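Local coordinates for GH62 hydrolase (Scytalidium thermophilum, PDB 4PVA), which probably cleaves alpha-L-arabinofuranosyl side groups from arabinoxylan, as a fungal family 62 glycoside hydrolase taking part in lignocellulose breakdown, at residues F143-I152 with F200-I209; L116-A124 with Y160-C168. One frame throughout, in Å; residues are numbered along the deposited sequence.

Contact 1: residues F143-I152 with F200-I209; sequences FYPNGMPKII and FPRGMSEPEI
Pro207 lies crosswise to Pro149: the two side chains cross at about a right angle, with Pro207 CD only 3.4 Å from Pro149 CB, tighter than usual for two carbons. The pair belongs to a row of interlocked side chains joining two loops, one leaving the outermost strand of a propeller blade and the other leading into the outermost strand of the next. Tyr144 occupies the middle of the row. Pro149 CG sits above one face of its ring, toward the rim, and Ser205 O lies in plane at the edge, 3.6 Å from Tyr144 CE1; the hydroxyl runs on past Pro207 CG to bond with Ser193.

Phe143 carries the far end. With CG anti to the carbonyl carbon (chi1 -72°), it runs alongside the selenomethionine Met204, pointing the same way, and its CD1 is 4.0 Å from Met204 CG. Its CE1 also touches CE1 of Phe200 at 3.8 Å, the ring planes inclined at 48°.

Glu206 works differently. In the conformer described, one of two, its chain leaves extended and bends at chi2 (74°), bringing OE1 to the first turn of helix 150-155. There the N-H of Ile151 meets OE1 nearly along the C-O axis at 3.0 Å, while Ile151 CD1 packs on Ile209 CG1.

One direct hydrogen bond and two water bridges are the polar links between the segments; the rest is apolar contact. Both waters donate to Phe143 O, one bridging it to Pro201 O and Met204 N, the other to Met204 O. In this conformer, the Glu206 carboxylate at the helix start would probably be favoured by the helix dipole.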
# COMPACT_ATOMS: atom_id res chain seq x y z
N PHE A 143 -2.66 10.05 13.55
CA PHE A 143 -3.10 8.98 14.43
C PHE A 143 -2.44 9.01 15.80
O PHE A 143 -2.97 8.41 16.73
CB PHE A 143 -2.88 7.58 13.79
CG PHE A 143 -3.81 7.27 12.66
CD1 PHE A 143 -5.09 6.86 12.91
CD2 PHE A 143 -3.39 7.32 11.32
CE1 PHE A 143 -5.95 6.53 11.91
CE2 PHE A 143 -4.25 7.00 10.31
CZ PHE A 143 -5.53 6.60 10.59
N TYR A 144 -1.25 9.59 15.89
CA TYR A 144 -0.48 9.65 17.13
C TYR A 144 -0.30 11.11 17.49
O TYR A 144 0.65 11.74 17.06
CB TYR A 144 0.87 8.95 16.99
CG TYR A 144 0.76 7.48 16.59
CD1 TYR A 144 0.58 6.48 17.54
CD2 TYR A 144 0.85 7.10 15.25
CE1 TYR A 144 0.53 5.14 17.17
CE2 TYR A 144 0.79 5.77 14.87
CZ TYR A 144 0.65 4.80 15.85
OH TYR A 144 0.66 3.47 15.46
N PRO A 145 -1.25 11.68 18.26
CA PRO A 145 -1.26 13.14 18.52
C PRO A 145 0.02 13.69 19.14
O PRO A 145 0.33 14.88 18.93
CB PRO A 145 -2.45 13.31 19.45
CG PRO A 145 -3.32 12.16 19.19
CD PRO A 145 -2.41 11.02 18.89
N ASN A 146 0.76 12.90 19.90
CA ASN A 146 1.97 13.42 20.55
C ASN A 146 3.21 13.23 19.72
O ASN A 146 4.28 13.68 20.15
CB ASN A 146 2.15 12.79 21.93
CG ASN A 146 1.02 13.16 22.84
OD1 ASN A 146 0.65 14.33 22.91
ND2 ASN A 146 0.40 12.17 23.45
N GLY A 147 3.11 12.59 18.55
CA GLY A 147 4.30 12.39 17.73
C GLY A 147 4.73 10.94 17.62
O GLY A 147 3.98 9.98 17.93
N MSE A 148 5.97 10.74 17.20
CA MSE A 148 6.47 9.40 16.95
C MSE A 148 6.47 8.62 18.27
O MSE A 148 7.07 9.06 19.26
CB MSE A 148 7.88 9.44 16.39
CG MSE A 148 8.33 8.02 16.09
SE MSE A 148 10.16 7.96 15.38
CE MSE A 148 9.94 9.00 13.76
N PRO A 149 5.84 7.44 18.30
CA PRO A 149 5.89 6.61 19.50
C PRO A 149 7.30 6.27 19.95
O PRO A 149 8.21 6.08 19.15
CB PRO A 149 5.17 5.35 19.05
CG PRO A 149 4.22 5.82 18.03
CD PRO A 149 4.96 6.88 17.27
N LYS A 150 7.45 6.15 21.27
CA LYS A 150 8.71 5.77 21.88
C LYS A 150 9.32 4.52 21.28
O LYS A 150 10.50 4.47 20.99
CB LYS A 150 8.51 5.55 23.37
CG LYS A 150 9.81 5.22 24.07
CD LYS A 150 9.62 5.20 25.58
CE LYS A 150 10.94 5.13 26.29
NZ LYS A 150 11.63 3.85 26.03
N ILE A 151 8.53 3.46 21.07
CA ILE A 151 9.10 2.20 20.60
C ILE A 151 9.70 2.37 19.20
O ILE A 151 10.68 1.74 18.86
CB ILE A 151 8.07 1.06 20.65
CG1 ILE A 151 8.77 -0.27 20.46
CG2 ILE A 151 6.96 1.24 19.65
CD1 ILE A 151 7.88 -1.48 20.76
N ILE A 152 9.08 3.22 18.39
CA ILE A 152 9.57 3.45 17.04
C ILE A 152 10.83 4.34 17.12
O ILE A 152 11.85 4.01 16.53
CB ILE A 152 8.49 4.06 16.13
CG1 ILE A 152 7.31 3.11 16.09
CG2 ILE A 152 9.03 4.27 14.72
CD1 ILE A 152 6.21 3.52 15.15
N PHE A 200 -12.25 4.71 16.28
CA PHE A 200 -11.48 5.04 15.08
C PHE A 200 -11.93 6.38 14.50
O PHE A 200 -13.13 6.54 14.32
CB PHE A 200 -11.65 3.94 14.05
CG PHE A 200 -10.84 4.15 12.81
CD1 PHE A 200 -9.51 3.65 12.76
CD2 PHE A 200 -11.32 4.90 11.75
CE1 PHE A 200 -8.72 3.89 11.65
CE2 PHE A 200 -10.53 5.12 10.63
CZ PHE A 200 -9.23 4.62 10.60
N PRO A 201 -11.03 7.27 14.14
CA PRO A 201 -9.56 7.13 14.07
C PRO A 201 -8.82 7.44 15.35
O PRO A 201 -7.58 7.43 15.33
CB PRO A 201 -9.17 8.14 12.99
CG PRO A 201 -10.23 9.21 13.13
CD PRO A 201 -11.49 8.50 13.45
N ARG A 202 -9.53 7.74 16.44
CA ARG A 202 -8.89 8.06 17.71
C ARG A 202 -8.47 6.83 18.49
O ARG A 202 -9.03 5.77 18.27
CB ARG A 202 -9.81 8.93 18.60
CG ARG A 202 -10.27 10.20 17.94
CD ARG A 202 -11.21 10.95 18.89
NE ARG A 202 -11.86 12.08 18.28
CZ ARG A 202 -11.26 13.24 18.05
NH1 ARG A 202 -10.00 13.44 18.44
NH2 ARG A 202 -11.95 14.22 17.47
N GLY A 203 -7.53 7.00 19.41
CA GLY A 203 -7.21 6.02 20.41
C GLY A 203 -6.19 4.97 20.02
O GLY A 203 -6.05 4.00 20.73
N MSE A 204 -5.43 5.17 18.94
CA MSE A 204 -4.41 4.16 18.56
C MSE A 204 -3.43 3.95 19.69
O MSE A 204 -2.88 4.89 20.25
CB MSE A 204 -3.64 4.55 17.28
CG MSE A 204 -4.47 4.43 16.02
SE MSE A 204 -4.82 2.53 15.65
CE MSE A 204 -5.95 2.80 14.08
N SER A 205 -3.22 2.70 20.06
CA SER A 205 -2.36 2.30 21.15
C SER A 205 -0.87 2.52 20.84
O SER A 205 -0.48 2.77 19.69
CB SER A 205 -2.56 0.81 21.40
OG SER A 205 -2.21 0.07 20.23
N GLU A 206 -0.03 2.35 21.84
CA GLU A 206 1.42 2.34 21.60
C GLU A 206 1.68 1.15 20.69
O GLU A 206 1.11 0.09 20.88
CB GLU A 206 2.22 2.17 22.90
CG GLU A 206 3.74 2.07 22.74
CD GLU A 206 4.45 3.38 22.42
OE1 GLU A 206 5.72 3.33 22.13
OE2 GLU A 206 3.69 4.43 22.50
N PRO A 207 2.52 1.32 19.67
CA PRO A 207 2.75 0.18 18.79
C PRO A 207 3.49 -0.94 19.46
O PRO A 207 4.23 -0.73 20.42
CB PRO A 207 3.61 0.76 17.65
CG PRO A 207 3.53 2.25 17.81
CD PRO A 207 3.23 2.53 19.23
N GLU A 208 3.30 -2.14 18.92
CA GLU A 208 4.10 -3.32 19.26
C GLU A 208 4.86 -3.74 18.01
O GLU A 208 4.35 -3.58 16.88
CB GLU A 208 3.15 -4.43 19.74
CG GLU A 208 2.47 -4.03 21.07
CD GLU A 208 1.46 -5.03 21.61
OE1 GLU A 208 1.06 -5.94 20.87
OE2 GLU A 208 1.05 -4.89 22.80
N ILE A 209 6.05 -4.30 18.18
CA ILE A 209 6.77 -4.90 17.08
C ILE A 209 6.16 -6.27 16.81
O ILE A 209 6.19 -7.13 17.70
CB ILE A 209 8.28 -5.02 17.40
CG1 ILE A 209 8.91 -3.63 17.52
CG2 ILE A 209 8.96 -5.82 16.30
CD1 ILE A 209 10.32 -3.60 18.06
O HOH W 1 -5.47 7.39 17.07
O HOH W 2 -2.94 7.60 19.50

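Contact 2: residues L116-A124 with Y160-C168; sequences LVYQNGNAA and YWVDMWVVC. With PO4 (phosphate ion), chain C.
Met164, a selenomethionine, is the main bump of this contact, and the hollow that takes it is formed by Val117, Ala123 and the backbone of the 116-124 hairpin. The bend at chi2 (-59°) lays SE against Ala123 CB at 3.7 Å, and CE, carried on by an extended last torsion, lies over one face of Trp161 in its own segment, offset toward the rim. Nearer the backbone, Val117 CG1 rests on Met164 CB at 3.8 Å, and its other branch, CG2, meets Val166 CG2; Val117 crosses both Met164 and Val166 at about a right angle.

Around the hairpin turn the shapes are flatter. The six-membered ring of Trp161 takes Ala123 N over one face, while Gly121 O and Asn122 OD1 approach it obliquely, the latter to 3.2 Å from Trp161 CH2. The Asn122 oxygen is held in place by Ala123 N, 2.7 Å away on an in-plane lone pair. Asn120 OD1 accepts from Asn122 N in an Asx turn, while Asn120 ND2 bonds O1 of a phosphate, probably from the crystallisation liquor, that Arg100 also holds.

Gln119 makes the direct polar link between the segments. Its OE1 receives the N-H of Asp163 at 2.8 Å, tilted 30° from the carbonyl plane, and a water that also accepts from Met164 N; NE2 turns to Tyr99 OH and lies alongside Val162.

Strands 116-119 and 162-168 run nearly antiparallel, at 157°, yet belong to different sheets. A blade's hairpin packing onto the innermost strand of the next blade fits the five-bladed beta-propeller of family 62.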
# COMPACT_ATOMS: atom_id res chain seq x y z
N LEU A 116 -8.13 8.40 3.45
CA LEU A 116 -6.84 8.28 2.78
C LEU A 116 -5.80 8.29 3.89
O LEU A 116 -5.68 9.28 4.62
CB LEU A 116 -6.61 9.43 1.79
CG LEU A 116 -5.49 9.22 0.80
CD1 LEU A 116 -5.89 8.15 -0.20
CD2 LEU A 116 -5.13 10.51 0.10
N VAL A 117 -5.14 7.16 4.11
CA VAL A 117 -4.13 7.00 5.13
C VAL A 117 -2.77 7.12 4.46
O VAL A 117 -2.55 6.48 3.41
CB VAL A 117 -4.31 5.64 5.84
CG1 VAL A 117 -3.14 5.27 6.72
CG2 VAL A 117 -5.60 5.65 6.63
N TYR A 118 -1.86 7.89 5.00
CA TYR A 118 -0.59 8.16 4.36
C TYR A 118 0.40 8.65 5.40
O TYR A 118 0.07 8.74 6.61
CB TYR A 118 -0.76 9.16 3.20
CG TYR A 118 -1.43 10.45 3.56
CD1 TYR A 118 -2.81 10.56 3.53
CD2 TYR A 118 -0.69 11.57 3.95
CE1 TYR A 118 -3.46 11.74 3.85
CE2 TYR A 118 -1.32 12.75 4.33
CZ TYR A 118 -2.70 12.82 4.27
OH TYR A 118 -3.33 14.03 4.64
N GLN A 119 1.59 9.03 4.99
CA GLN A 119 2.60 9.55 5.87
C GLN A 119 2.88 11.01 5.57
O GLN A 119 2.90 11.43 4.40
CB GLN A 119 3.87 8.76 5.78
CG GLN A 119 4.64 8.95 4.48
CD GLN A 119 5.47 7.75 4.12
OE1 GLN A 119 4.98 6.62 4.21
NE2 GLN A 119 6.66 7.95 3.63
N ASN A 120 3.12 11.79 6.63
CA ASN A 120 3.52 13.17 6.47
C ASN A 120 4.62 13.52 7.45
O ASN A 120 4.75 14.69 7.83
CB ASN A 120 2.32 14.10 6.67
CG ASN A 120 1.88 14.18 8.12
OD1 ASN A 120 2.24 13.35 8.94
ND2 ASN A 120 1.08 15.19 8.44
N GLY A 121 5.42 12.54 7.85
CA GLY A 121 6.27 12.63 9.00
C GLY A 121 5.70 11.84 10.18
O GLY A 121 6.47 11.37 11.02
N ASN A 122 4.37 11.68 10.23
CA ASN A 122 3.65 10.86 11.20
C ASN A 122 2.71 10.03 10.38
O ASN A 122 2.61 10.20 9.16
CB ASN A 122 2.86 11.82 12.16
CG ASN A 122 2.25 11.20 13.46
OD1 ASN A 122 1.93 10.03 13.61
ND2 ASN A 122 2.07 12.11 14.48
N ALA A 123 1.97 9.16 11.04
CA ALA A 123 0.86 8.45 10.44
C ALA A 123 -0.33 9.37 10.33
O ALA A 123 -0.81 9.87 11.37
CB ALA A 123 0.52 7.22 11.27
N ALA A 124 -0.80 9.66 9.13
CA ALA A 124 -1.78 10.67 8.90
C ALA A 124 -2.97 10.14 8.14
O ALA A 124 -2.92 9.08 7.52
CB ALA A 124 -1.16 11.83 8.16
N TYR A 160 13.45 5.44 8.74
CA TYR A 160 12.42 6.42 8.48
C TYR A 160 11.09 5.73 8.75
O TYR A 160 10.91 4.59 8.35
CB TYR A 160 12.43 6.83 7.01
CG TYR A 160 13.76 7.37 6.53
CD1 TYR A 160 14.19 8.63 6.89
CD2 TYR A 160 14.60 6.58 5.77
CE1 TYR A 160 15.44 9.11 6.46
CE2 TYR A 160 15.82 7.04 5.32
CZ TYR A 160 16.23 8.29 5.68
OH TYR A 160 17.47 8.73 5.23
N TRP A 161 10.19 6.43 9.42
CA TRP A 161 8.90 5.89 9.81
C TRP A 161 7.96 6.09 8.64
O TRP A 161 7.57 7.22 8.33
CB TRP A 161 8.38 6.59 11.06
CG TRP A 161 7.11 6.06 11.58
CD1 TRP A 161 6.59 4.80 11.43
CD2 TRP A 161 6.18 6.78 12.37
NE1 TRP A 161 5.39 4.70 12.07
CE2 TRP A 161 5.13 5.90 12.69
CE3 TRP A 161 6.13 8.11 12.85
CZ2 TRP A 161 4.04 6.30 13.46
CZ3 TRP A 161 5.07 8.47 13.63
CH2 TRP A 161 4.04 7.59 13.92
N VAL A 162 7.54 4.99 8.01
CA VAL A 162 6.91 5.05 6.69
C VAL A 162 5.85 3.95 6.55
O VAL A 162 5.84 2.94 7.29
CB VAL A 162 7.95 4.89 5.54
CG1 VAL A 162 8.97 6.00 5.57
CG2 VAL A 162 8.66 3.54 5.59
N ASP A 163 5.01 4.11 5.53
CA ASP A 163 4.18 3.07 4.95
C ASP A 163 3.10 2.60 5.88
O ASP A 163 3.10 1.45 6.41
CB ASP A 163 5.04 1.92 4.42
CG ASP A 163 5.93 2.37 3.30
OD1 ASP A 163 5.88 3.56 2.90
OD2 ASP A 163 6.70 1.58 2.77
N MSE A 164 2.10 3.46 6.03
CA MSE A 164 1.02 3.26 7.00
C MSE A 164 -0.12 2.47 6.39
O MSE A 164 -0.54 2.73 5.24
CB MSE A 164 0.52 4.66 7.41
CG MSE A 164 1.56 5.72 7.71
SE MSE A 164 2.70 5.09 9.16
CE MSE A 164 4.02 6.56 9.08
N TRP A 165 -0.65 1.51 7.14
CA TRP A 165 -1.72 0.64 6.63
C TRP A 165 -2.75 0.36 7.71
O TRP A 165 -2.39 -0.17 8.77
CB TRP A 165 -1.10 -0.71 6.18
CG TRP A 165 -2.10 -1.64 5.59
CD1 TRP A 165 -2.90 -2.53 6.24
CD2 TRP A 165 -2.41 -1.75 4.22
NE1 TRP A 165 -3.71 -3.19 5.35
CE2 TRP A 165 -3.43 -2.71 4.10
CE3 TRP A 165 -1.95 -1.12 3.07
CZ2 TRP A 165 -3.95 -3.09 2.88
CZ3 TRP A 165 -2.50 -1.48 1.85
CH2 TRP A 165 -3.48 -2.45 1.77
N VAL A 166 -4.01 0.67 7.45
CA VAL A 166 -5.10 0.32 8.35
C VAL A 166 -5.87 -0.90 7.84
O VAL A 166 -6.16 -1.01 6.65
CB VAL A 166 -6.08 1.51 8.52
CG1 VAL A 166 -7.38 1.12 9.22
CG2 VAL A 166 -5.38 2.64 9.23
N VAL A 167 -6.23 -1.78 8.76
CA VAL A 167 -7.16 -2.85 8.49
C VAL A 167 -7.97 -3.13 9.73
O VAL A 167 -7.43 -3.19 10.83
CB VAL A 167 -6.45 -4.11 7.92
CG1 VAL A 167 -5.36 -4.58 8.87
CG2 VAL A 167 -7.45 -5.24 7.65
N CYS A 168 -9.27 -3.31 9.55
CA CYS A 168 -10.20 -3.53 10.66
C CYS A 168 -10.81 -4.90 10.56
O CYS A 168 -11.10 -5.37 9.47
CB CYS A 168 -11.31 -2.46 10.65
SG CYS A 168 -10.70 -0.76 10.51
P PO4 C . 1.45 19.18 7.93
O1 PO4 C . 1.59 17.81 7.27
O2 PO4 C . 2.77 19.69 8.54
O3 PO4 C . 0.48 18.99 9.05
O4 PO4 C . 0.78 20.12 6.93
O HOH W 3 2.27 5.80 4.37
O HOH W 4 6.72 9.90 7.35

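In the fold
Contacts 1 and 2 form one continuous seam between two successive four-stranded propeller blades, their centres 11 Å apart. The centre of contact 1 lies about 19 Å from the centre of the chain, that of contact 2 about 10 Å. Backbone and side chain join them: Phe143 N lies 2.9 Å from Ala123 O and Tyr144 O 3.0 Å from Asn122 ND2, both probable hydrogen bonds. Trp161 of contact 2 fills the junction, its CH2 being 3.5 Å from Tyr144 CD2. At the inner end, the side chain of Asp163 is about 5 Å from a second phosphate, which may mark a pocket of the propeller.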